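PDB 5H3H: abhydrolase domain-containing protein from Exiguobacterium antarcticum, which hydrolyses carboxylic esters as an esterase of the alpha/beta hydrolase fold and probably also acts as a perhydrolase. Local coordinates for residues L117-A122 with T212-G217; N89-G94 with N113-I118; P125-R130 with I194-E199; Y69-M74 with G99-K104. All blocks are in the same frame, centred on the assembly; numbering follows the deposited sequence.

Interaction 1: L117-A122 with T212-G217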
loop_
_atom_site.group_PDB
_atom_site.type_symbol
_atom_site.label_atom_id
_atom_site.label_comp_id
_atom_site.label_asym_id
_atom_site.label_seq_id
_atom_site.Cartn_x
_atom_site.Cartn_y
_atom_site.Cartn_z
ATOM N N LEU B 117 -0.805 9.425 12.146
ATOM C CA LEU B 117 -0.489 8.257 12.928
ATOM C C LEU B 117 0.062 8.671 14.291
ATOM O O LEU B 117 0.903 9.551 14.365
ATOM C CB LEU B 117 0.639 7.504 12.189
ATOM C CG LEU B 117 1.173 6.252 12.871
ATOM C CD1 LEU B 117 0.016 5.294 13.089
ATOM C CD2 LEU B 117 2.308 5.560 12.137
ATOM N N ILE B 118 -0.372 8.016 15.348
ATOM C CA ILE B 118 0.188 8.206 16.661
ATOM C C ILE B 118 0.645 6.847 17.092
ATOM O O ILE B 118 -0.096 5.878 16.928
ATOM C CB ILE B 118 -0.837 8.736 17.668
ATOM C CG1 ILE B 118 -1.445 10.046 17.149
ATOM C CG2 ILE B 118 -0.197 8.893 19.057
ATOM C CD1 ILE B 118 -2.781 10.416 17.772
ATOM N N LEU B 119 1.872 6.766 17.589
ATOM C CA LEU B 119 2.419 5.516 18.036
ATOM C C LEU B 119 2.736 5.745 19.518
ATOM O O LEU B 119 3.557 6.548 19.805
ATOM C CB LEU B 119 3.699 5.178 17.257
ATOM C CG LEU B 119 3.620 4.734 15.791
ATOM C CD1 LEU B 119 5.011 4.586 15.223
ATOM C CD2 LEU B 119 2.927 3.405 15.692
ATOM N N ALA B 120 2.067 5.026 20.435
ATOM C CA ALA B 120 2.063 5.313 21.880
ATOM C C ALA B 120 2.640 4.094 22.561
ATOM O O ALA B 120 2.059 3.053 22.503
ATOM C CB ALA B 120 0.659 5.600 22.401
ATOM N N GLY B 121 3.847 4.200 23.146
ATOM C CA GLY B 121 4.504 3.053 23.736
ATOM C C GLY B 121 4.633 1.867 22.789
ATOM O O GLY B 121 4.547 0.738 23.199
ATOM N N ALA B 122 4.787 2.103 21.482
ATOM C CA ALA B 122 4.588 1.066 20.495
ATOM C C ALA B 122 5.646 -0.055 20.540
ATOM O O ALA B 122 6.842 0.199 20.764
ATOM C CB ALA B 122 4.553 1.674 19.096
ATOM N N THR B 212 3.498 11.571 11.568
ATOM C CA THR B 212 3.537 10.755 12.785
ATOM C C THR B 212 3.916 11.513 14.078
ATOM O O THR B 212 4.780 12.431 14.076
ATOM C CB THR B 212 4.417 9.529 12.537
ATOM O OG1 THR B 212 3.995 8.946 11.274
ATOM C CG2 THR B 212 4.277 8.482 13.683
ATOM N N LEU B 213 3.217 11.148 15.163
ATOM C CA LEU B 213 3.599 11.494 16.530
ATOM C C LEU B 213 3.906 10.233 17.329
ATOM O O LEU B 213 3.046 9.340 17.401
ATOM C CB LEU B 213 2.459 12.198 17.217
ATOM C CG LEU B 213 2.691 12.501 18.699
ATOM C CD1 LEU B 213 3.877 13.462 18.797
ATOM C CD2 LEU B 213 1.445 13.069 19.355
ATOM N N ILE B 214 5.094 10.210 17.980
ATOM C CA ILE B 214 5.523 9.133 18.846
ATOM C C ILE B 214 5.379 9.658 20.276
ATOM O O ILE B 214 5.954 10.686 20.608
ATOM C CB ILE B 214 7.022 8.726 18.615
ATOM C CG1 ILE B 214 7.372 8.528 17.126
ATOM C CG2 ILE B 214 7.406 7.494 19.453
ATOM C CD1 ILE B 214 6.464 7.567 16.429
ATOM N N MET B 215 4.640 8.918 21.093
ATOM C CA MET B 215 4.425 9.217 22.500
ATOM C C MET B 215 5.054 8.017 23.222
ATOM O O MET B 215 4.703 6.852 22.892
ATOM C CB MET B 215 2.896 9.319 22.794
ATOM C CG MET B 215 2.298 10.692 22.550
ATOM S SD MET B 215 0.602 11.025 23.159
ATOM C CE MET B 215 -0.110 10.277 21.790
ATOM N N HIS B 216 5.985 8.242 24.182
ATOM C CA HIS B 216 6.575 7.086 24.857
ATOM C C HIS B 216 7.102 7.470 26.258
ATOM O O HIS B 216 7.650 8.569 26.436
ATOM C CB HIS B 216 7.705 6.549 24.014
ATOM C CG HIS B 216 7.889 5.083 24.093
ATOM N ND1 HIS B 216 7.657 4.274 23.015
ATOM C CD2 HIS B 216 8.369 4.285 25.074
ATOM C CE1 HIS B 216 7.963 3.023 23.334
ATOM N NE2 HIS B 216 8.388 3.010 24.588
ATOM N N GLY B 217 6.867 6.566 27.214
ATOM C CA GLY B 217 7.338 6.690 28.604
ATOM C C GLY B 217 8.839 6.465 28.740
ATOM O O GLY B 217 9.390 5.456 28.253
#
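Leu117 and Thr212 pair in a parallel beta ladder in the central sheet of the alpha/beta hydrolase fold, a textbook case of neighbouring strands matched residue for residue. Their side chains lie alongside each other and point the same way, Leu117 CD2 lying 3.8 Å from Thr212 CG2. Thr212 has OG1 turned back beside its own backbone N (chi1 -48°), where it bonds to Val210 O and leaves the methyl to pack on the leucine. The carbonyl of Leu117 receives Leu213 N. Ile118 faces the other side of the sheet with Leu213, under helix 255-267. At Leu119 both backbone groups are used: its N gives to Leu213 O at 2.8 Å and its O accepts from Met215 N at 2.9 Å. Leu119 and Ile214 then run side by side beneath helix 225-234, and the bend of Ile214 at chi2 (-54°) carries its CD1 to within 3.5 Å of Leu119 CD1. Ala120 sets CB beside Met215 CB on the opposite face. Gly121, at positive phi, leaves the strand, yet its N still reaches Met215 O at 2.8 Å. Gly121 CA sits over a face of the His216 ring, 3.7 Å from the centroid; the ring's NE2 bonds to Cys223 O, while ND1 is buried without a partner. Were His216 replaced by an alanine, Cys223 O would probably lose this donor and the turn at Gly121 its flat cover. The segment closes with Ala122, whose O lies at the edge of the His216 ring, in its plane.

Interaction 2: N89-G94 with N113-I118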
loop_
_atom_site.group_PDB
_atom_site.type_symbol
_atom_site.label_atom_id
_atom_site.label_comp_id
_atom_site.label_asym_id
_atom_site.label_seq_id
_atom_site.Cartn_x
_atom_site.Cartn_y
_atom_site.Cartn_z
ATOM N N ASN B 89 -9.763 10.331 6.397
ATOM C CA ASN B 89 -9.142 11.349 7.249
ATOM C C ASN B 89 -8.952 10.846 8.676
ATOM O O ASN B 89 -9.104 11.610 9.634
ATOM C CB ASN B 89 -9.990 12.622 7.292
ATOM C CG ASN B 89 -9.306 13.756 8.045
ATOM O OD1 ASN B 89 -8.091 13.926 7.961
ATOM N ND2 ASN B 89 -10.084 14.516 8.825
ATOM N N VAL B 90 -8.663 9.565 8.838
ATOM C CA VAL B 90 -8.669 9.017 10.220
ATOM C C VAL B 90 -7.363 9.387 10.899
ATOM O O VAL B 90 -6.297 9.409 10.270
ATOM C CB VAL B 90 -9.008 7.471 10.347
ATOM C CG1 VAL B 90 -9.771 6.905 9.167
ATOM C CG2 VAL B 90 -7.858 6.579 10.744
ATOM N N THR B 91 -7.454 9.713 12.171
ATOM C CA THR B 91 -6.255 9.654 13.026
ATOM C C THR B 91 -6.134 8.255 13.588
ATOM O O THR B 91 -7.053 7.772 14.203
ATOM C CB THR B 91 -6.383 10.651 14.134
ATOM O OG1 THR B 91 -6.416 11.934 13.527
ATOM C CG2 THR B 91 -5.190 10.604 15.093
ATOM N N LEU B 92 -5.059 7.583 13.266
ATOM C CA LEU B 92 -4.843 6.204 13.686
ATOM C C LEU B 92 -3.837 6.165 14.902
ATOM O O LEU B 92 -2.680 6.543 14.767
ATOM C CB LEU B 92 -4.309 5.463 12.457
ATOM C CG LEU B 92 -4.050 3.987 12.658
ATOM C CD1 LEU B 92 -5.334 3.280 13.010
ATOM C CD2 LEU B 92 -3.368 3.388 11.467
ATOM N N LEU B 93 -4.288 5.745 16.072
ATOM C CA LEU B 93 -3.383 5.589 17.240
ATOM C C LEU B 93 -3.191 4.109 17.568
ATOM O O LEU B 93 -4.161 3.383 17.750
ATOM C CB LEU B 93 -3.880 6.348 18.444
ATOM C CG LEU B 93 -3.195 6.180 19.815
ATOM C CD1 LEU B 93 -1.704 5.973 19.797
ATOM C CD2 LEU B 93 -3.522 7.339 20.772
ATOM N N GLY B 94 -1.931 3.681 17.658
ATOM C CA GLY B 94 -1.652 2.367 18.117
ATOM C C GLY B 94 -0.862 2.412 19.405
ATOM O O GLY B 94 0.150 3.104 19.459
ATOM N N ASN B 113 -6.628 6.528 3.467
ATOM C CA ASN B 113 -7.706 6.854 4.448
ATOM C C ASN B 113 -7.217 7.488 5.726
ATOM O O ASN B 113 -8.032 7.854 6.572
ATOM C CB ASN B 113 -8.463 5.563 4.840
ATOM C CG ASN B 113 -9.207 4.955 3.656
ATOM O OD1 ASN B 113 -10.213 5.484 3.231
ATOM N ND2 ASN B 113 -8.682 3.886 3.104
ATOM N N VAL B 114 -5.905 7.566 5.901
ATOM C CA VAL B 114 -5.301 8.014 7.214
ATOM C C VAL B 114 -4.589 9.353 7.078
ATOM O O VAL B 114 -3.656 9.495 6.306
ATOM C CB VAL B 114 -4.257 7.012 7.732
ATOM C CG1 VAL B 114 -3.610 7.464 9.058
ATOM C CG2 VAL B 114 -4.875 5.654 7.870
ATOM N N SER B 115 -5.017 10.325 7.848
ATOM C CA SER B 115 -4.367 11.635 7.848
ATOM C C SER B 115 -3.150 11.737 8.804
ATOM O O SER B 115 -2.178 12.440 8.510
ATOM C CB SER B 115 -5.385 12.676 8.194
ATOM O OG SER B 115 -5.615 12.679 9.574
ATOM N N LYS B 116 -3.208 11.050 9.940
ATOM C CA LYS B 116 -2.077 11.027 10.878
ATOM C C LYS B 116 -2.020 9.749 11.710
ATOM O O LYS B 116 -3.046 9.085 11.924
ATOM C CB LYS B 116 -2.128 12.253 11.753
ATOM C CG LYS B 116 -3.338 12.339 12.626
ATOM C CD LYS B 116 -3.479 13.725 13.261
ATOM C CE LYS B 116 -3.960 14.749 12.254
ATOM N NZ LYS B 116 -4.069 16.073 12.950
ATOM N N LEU B 117 -0.805 9.425 12.146
ATOM C CA LEU B 117 -0.489 8.257 12.928
ATOM C C LEU B 117 0.062 8.671 14.291
ATOM O O LEU B 117 0.903 9.551 14.365
ATOM C CB LEU B 117 0.639 7.504 12.189
ATOM C CG LEU B 117 1.173 6.252 12.871
ATOM C CD1 LEU B 117 0.016 5.294 13.089
ATOM C CD2 LEU B 117 2.308 5.560 12.137
ATOM N N ILE B 118 -0.372 8.016 15.348
ATOM C CA ILE B 118 0.188 8.206 16.661
ATOM C C ILE B 118 0.645 6.847 17.092
ATOM O O ILE B 118 -0.096 5.878 16.928
ATOM C CB ILE B 118 -0.837 8.736 17.668
ATOM C CG1 ILE B 118 -1.445 10.046 17.149
ATOM C CG2 ILE B 118 -0.197 8.893 19.057
ATOM C CD1 ILE B 118 -2.781 10.416 17.772
#
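Leu93 lays its CD1 branch across the beta-branched side of Ile118, the two side chains running obliquely to each other. CD1 of Leu93 comes within 3.4 Å of Ile118 CG2, tighter than usual for two carbons. Ile118 would probably be left with a gap beside it, under Leu262 of helix 255-267, if an alanine stood in place of Leu93. On the same face Thr91 meets two partners: its CG2 lies 3.6 Å from Ile118 CD1, and its OG1 is 3.2 Å from Lys116 CG. The lysine's CG stands between its backbone N and carbonyl carbon (chi1 63°), which lays the chain across the threonine, while NZ goes on to Tyr265 O and to the Tyr265 ring in a cation-pi contact. These strands are the two arms of a beta-alpha-beta crossover whose helix is 97-109, and the first carries, near its C-terminal end, Gly94 of the probable nucleophile elbow. Their parallel pairing slips by one residue between Val90 and Thr91, a beta bulge at which Ser115 N reaches Val90 O by a bent bond (142° at the hydrogen). Beyond it the regular ladder resumes with Leu92 N on Lys116 O at 2.8 Å. The opposite face is apolar. There Val114 spreads its two methyls, CG1 to Leu92 CB at 4.0 Å and CG2 to Val90 CG2 at 4.2 Å, and Leu117 CD1 tucks under Leu92 O at 3.4 Å.

Interaction 3: P125-R130 with I194-E199. With F50 (ethaneperoxoic acid), chain D.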
loop_
_atom_site.group_PDB
_atom_site.type_symbol
_atom_site.label_atom_id
_atom_site.label_comp_id
_atom_site.label_asym_id
_atom_site.label_seq_id
_atom_site.Cartn_x
_atom_site.Cartn_y
_atom_site.Cartn_z
ATOM N N PRO B 125 10.204 -0.897 16.125
ATOM C CA PRO B 125 9.961 -1.860 14.990
ATOM C C PRO B 125 9.988 -3.353 15.286
ATOM O O PRO B 125 9.554 -4.160 14.424
ATOM C CB PRO B 125 11.114 -1.551 13.996
ATOM C CG PRO B 125 12.060 -0.661 14.743
ATOM C CD PRO B 125 11.206 0.113 15.738
ATOM N N VAL B 126 10.505 -3.721 16.456
ATOM C CA VAL B 126 10.530 -5.087 16.893
ATOM C C VAL B 126 10.367 -5.014 18.384
ATOM O O VAL B 126 10.882 -4.128 19.044
ATOM C CB VAL B 126 11.861 -5.816 16.620
ATOM C CG1 VAL B 126 11.619 -7.312 16.441
ATOM C CG2 VAL B 126 12.612 -5.255 15.426
ATOM N N PHE B 127 9.631 -5.965 18.912
ATOM C CA PHE B 127 9.394 -6.008 20.377
ATOM C C PHE B 127 10.516 -6.769 21.112
ATOM O O PHE B 127 10.679 -6.612 22.317
ATOM C CB PHE B 127 8.021 -6.676 20.645
ATOM C CG PHE B 127 7.628 -6.756 22.103
ATOM C CD1 PHE B 127 7.365 -5.615 22.821
ATOM C CD2 PHE B 127 7.490 -7.998 22.730
ATOM C CE1 PHE B 127 6.984 -5.673 24.146
ATOM C CE2 PHE B 127 7.102 -8.074 24.031
ATOM C CZ PHE B 127 6.834 -6.906 24.755
ATOM N N THR B 128 11.187 -7.651 20.391
ATOM C CA THR B 128 12.235 -8.511 20.952
ATOM C C THR B 128 13.605 -8.217 20.296
ATOM O O THR B 128 13.676 -7.622 19.214
ATOM C CB THR B 128 11.835 -10.011 20.865
ATOM O OG1 THR B 128 11.531 -10.397 19.498
ATOM C CG2 THR B 128 10.622 -10.237 21.780
ATOM N N GLN B 129 14.682 -8.578 20.988
ATOM C CA GLN B 129 16.042 -8.241 20.510
ATOM C C GLN B 129 16.396 -9.029 19.251
ATOM O O GLN B 129 15.849 -10.099 19.005
ATOM C CB GLN B 129 17.081 -8.505 21.592
ATOM C CG GLN B 129 16.770 -7.835 22.910
ATOM C CD GLN B 129 18.015 -7.447 23.716
ATOM O OE1 GLN B 129 19.147 -7.841 23.385
ATOM N NE2 GLN B 129 17.808 -6.653 24.770
ATOM N N ARG B 130 17.232 -8.440 18.407
ATOM C CA ARG B 130 17.690 -9.051 17.157
ATOM C C ARG B 130 19.116 -8.591 16.901
ATOM O O ARG B 130 19.582 -7.631 17.534
ATOM C CB ARG B 130 16.870 -8.620 15.947
ATOM C CG ARG B 130 15.431 -9.077 15.897
ATOM C CD ARG B 130 15.191 -10.507 15.420
ATOM N NE ARG B 130 13.745 -10.692 15.283
ATOM C CZ ARG B 130 12.887 -10.774 16.300
ATOM N NH1 ARG B 130 13.312 -10.717 17.565
ATOM N NH2 ARG B 130 11.592 -10.910 16.060
ATOM N N ILE B 194 3.129 -14.700 20.400
ATOM C CA ILE B 194 3.990 -15.301 19.361
ATOM C C ILE B 194 4.313 -14.267 18.244
ATOM O O ILE B 194 5.441 -14.177 17.797
ATOM C CB ILE B 194 3.358 -16.605 18.816
ATOM C CG1 ILE B 194 3.490 -17.691 19.881
ATOM C CG2 ILE B 194 3.916 -17.033 17.431
ATOM C CD1 ILE B 194 2.860 -19.019 19.493
ATOM N N ALA B 195 3.312 -13.509 17.817
ATOM C CA ALA B 195 3.508 -12.414 16.872
ATOM C C ALA B 195 4.395 -11.332 17.502
ATOM O O ALA B 195 5.332 -10.822 16.852
ATOM C CB ALA B 195 2.161 -11.860 16.459
ATOM N N LEU B 196 4.140 -10.992 18.765
ATOM C CA LEU B 196 5.057 -10.071 19.469
ATOM C C LEU B 196 6.479 -10.593 19.432
ATOM O O LEU B 196 7.430 -9.835 19.184
ATOM C CB LEU B 196 4.653 -9.732 20.911
ATOM C CG LEU B 196 3.547 -8.687 21.049
ATOM C CD1 LEU B 196 2.825 -8.879 22.375
ATOM C CD2 LEU B 196 4.049 -7.262 20.891
ATOM N N ARG B 197 6.642 -11.900 19.608
ATOM C CA ARG B 197 7.974 -12.386 19.670
ATOM C C ARG B 197 8.672 -12.241 18.322
ATOM O O ARG B 197 9.836 -11.874 18.277
ATOM C CB ARG B 197 8.021 -13.821 20.229
ATOM C CG ARG B 197 7.867 -15.012 19.343
ATOM C CD ARG B 197 8.968 -16.065 19.643
ATOM N NE ARG B 197 8.417 -17.242 20.269
ATOM C CZ ARG B 197 7.726 -18.206 19.661
ATOM N NH1 ARG B 197 7.446 -18.172 18.357
ATOM N NH2 ARG B 197 7.298 -19.209 20.394
ATOM N N ASP B 198 7.930 -12.483 17.246
ATOM C CA ASP B 198 8.539 -12.798 15.946
ATOM C C ASP B 198 8.488 -11.678 14.918
ATOM O O ASP B 198 9.310 -11.679 14.010
ATOM C CB ASP B 198 7.868 -14.003 15.310
ATOM C CG ASP B 198 8.189 -15.317 15.999
ATOM O OD1 ASP B 198 9.139 -15.441 16.819
ATOM O OD2 ASP B 198 7.452 -16.268 15.726
ATOM N N GLU B 199 7.552 -10.745 15.029
ATOM C CA GLU B 199 7.319 -9.746 13.989
ATOM C C GLU B 199 8.428 -8.694 13.991
ATOM O O GLU B 199 8.955 -8.347 15.030
ATOM C CB GLU B 199 5.958 -9.068 14.159
ATOM C CG GLU B 199 4.755 -9.955 13.936
ATOM C CD GLU B 199 4.232 -9.968 12.513
ATOM O OE1 GLU B 199 4.760 -9.256 11.635
ATOM O OE2 GLU B 199 3.271 -10.688 12.254
HETATM C C F50 D . 1.961 -4.721 24.527
HETATM O OX1 F50 D . 0.335 -3.575 26.138
HETATM O O F50 D . 1.195 -4.757 23.587
HETATM O OXT F50 D . 1.651 -3.776 25.613
HETATM C CH3 F50 D . 3.176 -5.606 24.557
HETATM O O HOH W 1 7.860 -7.722 17.325
#
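Phe127 and Leu196 form part of the wall of the pocket that holds ethaneperoxoic acid, where the chain after strand 114-120 meets helix 186-198 in a region consistent with the cap of an alpha/beta hydrolase. Both touch the methyl carbon of the ligand: Phe127 CE1 lies 3.8 Å from F50 CH3 and Leu196 CD1 lies 3.9 Å from it. The other leucine branch, CD2, rests over a face of the Phe127 ring, 4.1 Å from its centroid. The polar end of the ligand is bonded by His248 NE2 and by the backbone N of Trp30 and Met97, which leaves these two side chains an apolar role.

Behind this first shell a single water ties the backbones together, accepting from Phe127 N and donating to Leu196 O (2.8 Å) and Glu199 O. Next comes Thr128, whose OG1 takes the position between its backbone N and carbonyl carbon (chi1 56°) and gives its proton to Arg197 O at 2.6 Å. Arg130 meets the same oxygen on a lone pair, NH2 to Arg197 O being 3.0 Å, and makes a weaker bond to Asp198 O. A positive group beside carbonyls at the C-terminal end of a helix would be expected to sit well with the helix dipole. The guanidinium is itself steadied, because NH1 reaches Gln129 O as well as the threonine hydroxyl, and Val126 CG1 lies over one of its faces, toward the rim. Thr128 OG1 is thus gripped twice, donating to Arg197 O while accepting from Arg130 NH1 at 2.6 Å.

Interaction 4: Y69-M74 with G99-K104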
loop_
_atom_site.group_PDB
_atom_site.type_symbol
_atom_site.label_atom_id
_atom_site.label_comp_id
_atom_site.label_asym_id
_atom_site.label_seq_id
_atom_site.Cartn_x
_atom_site.Cartn_y
_atom_site.Cartn_z
ATOM N N TYR B 69 -3.399 -14.105 14.284
ATOM C CA TYR B 69 -2.927 -13.093 15.239
ATOM C C TYR B 69 -1.647 -12.416 14.785
ATOM O O TYR B 69 -1.153 -11.489 15.455
ATOM C CB TYR B 69 -2.832 -13.713 16.657
ATOM C CG TYR B 69 -4.193 -14.152 17.158
ATOM C CD1 TYR B 69 -5.006 -13.288 17.848
ATOM C CD2 TYR B 69 -4.692 -15.395 16.869
ATOM C CE1 TYR B 69 -6.265 -13.661 18.262
ATOM C CE2 TYR B 69 -5.928 -15.767 17.267
ATOM C CZ TYR B 69 -6.709 -14.910 17.996
ATOM O OH TYR B 69 -7.976 -15.250 18.394
ATOM N N ASP B 70 -1.128 -12.876 13.637
ATOM C CA ASP B 70 0.035 -12.282 12.951
ATOM C C ASP B 70 -0.358 -10.896 12.494
ATOM O O ASP B 70 -1.572 -10.588 12.355
ATOM C CB ASP B 70 0.463 -13.169 11.779
ATOM C CG ASP B 70 -0.673 -13.369 10.755
ATOM O OD1 ASP B 70 -1.558 -14.213 11.025
ATOM O OD2 ASP B 70 -0.712 -12.637 9.732
ATOM N N TYR B 71 0.601 -10.004 12.401
ATOM C CA TYR B 71 0.258 -8.566 12.162
ATOM C C TYR B 71 -0.341 -8.398 10.783
ATOM O O TYR B 71 -1.197 -7.532 10.597
ATOM C CB TYR B 71 1.453 -7.663 12.309
ATOM C CG TYR B 71 1.952 -7.433 13.745
ATOM C CD1 TYR B 71 1.367 -8.063 14.847
ATOM C CD2 TYR B 71 3.051 -6.636 13.989
ATOM C CE1 TYR B 71 1.873 -7.872 16.148
ATOM C CE2 TYR B 71 3.549 -6.440 15.288
ATOM C CZ TYR B 71 2.954 -7.077 16.353
ATOM O OH TYR B 71 3.409 -6.871 17.634
ATOM N N THR B 72 0.085 -9.225 9.817
ATOM C CA THR B 72 -0.542 -9.167 8.478
ATOM C C THR B 72 -2.048 -9.366 8.589
ATOM O O THR B 72 -2.787 -8.520 8.147
ATOM C CB THR B 72 0.052 -10.173 7.477
ATOM O OG1 THR B 72 1.433 -9.851 7.247
ATOM C CG2 THR B 72 -0.729 -10.144 6.126
ATOM N N THR B 73 -2.503 -10.489 9.156
ATOM C CA THR B 73 -3.949 -10.727 9.297
ATOM C C THR B 73 -4.610 -9.657 10.165
ATOM O O THR B 73 -5.695 -9.251 9.920
ATOM C CB THR B 73 -4.269 -12.122 9.944
ATOM O OG1 THR B 73 -3.637 -13.199 9.216
ATOM C CG2 THR B 73 -5.774 -12.384 9.954
ATOM N N MET B 74 -3.979 -9.261 11.256
ATOM C CA MET B 74 -4.541 -8.207 12.153
ATOM C C MET B 74 -4.726 -6.856 11.440
ATOM O O MET B 74 -5.724 -6.165 11.664
ATOM C CB MET B 74 -3.570 -7.981 13.340
ATOM C CG MET B 74 -3.432 -9.136 14.359
ATOM S SD MET B 74 -4.874 -9.352 15.442
ATOM C CE MET B 74 -5.758 -10.328 14.258
ATOM N N GLY B 99 0.540 -0.258 18.033
ATOM C CA GLY B 99 1.536 0.430 17.253
ATOM C C GLY B 99 2.060 -0.389 16.096
ATOM O O GLY B 99 2.046 0.072 14.951
ATOM N N GLY B 100 2.494 -1.604 16.389
ATOM C CA GLY B 100 2.961 -2.508 15.373
ATOM C C GLY B 100 1.918 -2.800 14.318
ATOM O O GLY B 100 2.214 -2.858 13.097
ATOM N N ILE B 101 0.688 -3.040 14.777
ATOM C CA ILE B 101 -0.419 -3.342 13.844
ATOM C C ILE B 101 -0.756 -2.121 12.990
ATOM O O ILE B 101 -1.050 -2.251 11.792
ATOM C CB ILE B 101 -1.639 -3.895 14.589
ATOM C CG1 ILE B 101 -1.296 -5.241 15.282
ATOM C CG2 ILE B 101 -2.854 -4.035 13.652
ATOM C CD1 ILE B 101 -2.302 -5.650 16.334
ATOM N N ALA B 102 -0.782 -0.944 13.598
ATOM C CA ALA B 102 -0.998 0.283 12.846
ATOM C C ALA B 102 0.000 0.479 11.693
ATOM O O ALA B 102 -0.410 0.805 10.600
ATOM C CB ALA B 102 -0.953 1.467 13.780
ATOM N N LEU B 103 1.286 0.282 11.937
ATOM C CA LEU B 103 2.337 0.332 10.901
ATOM C C LEU B 103 2.113 -0.686 9.768
ATOM O O LEU B 103 2.195 -0.327 8.556
ATOM C CB LEU B 103 3.739 0.162 11.519
ATOM C CG LEU B 103 4.154 1.370 12.364
ATOM C CD1 LEU B 103 5.236 1.040 13.391
ATOM C CD2 LEU B 103 4.649 2.521 11.505
ATOM N N LYS B 104 1.831 -1.939 10.157
ATOM C CA LYS B 104 1.643 -3.015 9.209
ATOM C C LYS B 104 0.435 -2.714 8.305
ATOM O O LYS B 104 0.465 -3.032 7.109
ATOM C CB LYS B 104 1.370 -4.332 9.948
ATOM C CG LYS B 104 1.438 -5.602 9.108
ATOM C CD LYS B 104 2.738 -5.712 8.343
ATOM C CE LYS B 104 3.231 -7.152 8.239
ATOM N NZ LYS B 104 4.711 -7.107 8.000
#
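The Tyr71 ring carries Ile101 on one face, with CG1 3.9 Å above its plane and offset toward the rim, and the two side chains cross at about a right angle. Gly100 comes to the ring obliquely, its O being 4.0 Å from Tyr71 CD2. A CB on that glycine would come too close to Tyr71 CE2, so this close approach of helices 71-85 and 97-109 probably relies on the missing side chain. Ile101 turns its far end to Met74, one turn further along helix 71-85, Ile101 CD1 lying 4.0 Å from Met74 CB. On the other flank Lys104 CG lies 3.8 Å from Tyr71 CB, and Lys104 CE lies 3.4 Å from Thr72 OG1. The start of helix 71-85 is fixed within its own segment: Asp70 is the N-cap, its OD2 accepting from Thr73 N at 2.9 Å and its OD1 from Thr73 OG1. Helix 97-109 follows the probable nucleophile elbow, and Tyr71 also touches Met97 and Leu196 of the ligand pocket. No hydrogen bond joins the two segments, so what holds them here is van der Waals contact and a CH-pi approach, consistent with a fit that rests mainly on shape.

How the interactions relate
Read from the N terminus, interaction 4 opens first, at 69-74, and closes at 99-104, joining helices 71-85 and 97-109. Interaction 2 starts inside that span and ends beyond it, at 113-118, so the two cross, and helix 97-109 lies against the strands of interaction 2 through Ala102 and Leu103. Interaction 1 begins on the strand where interaction 2 finishes, sharing Leu117 and Ile118, and closes the long excursion to strand 211-217. Interaction 3 falls wholly within that excursion, fastening its start to the end of helix 186-198. Glu199 of interaction 3 also reaches Tyr71 N, linking the putative cap to interaction 4.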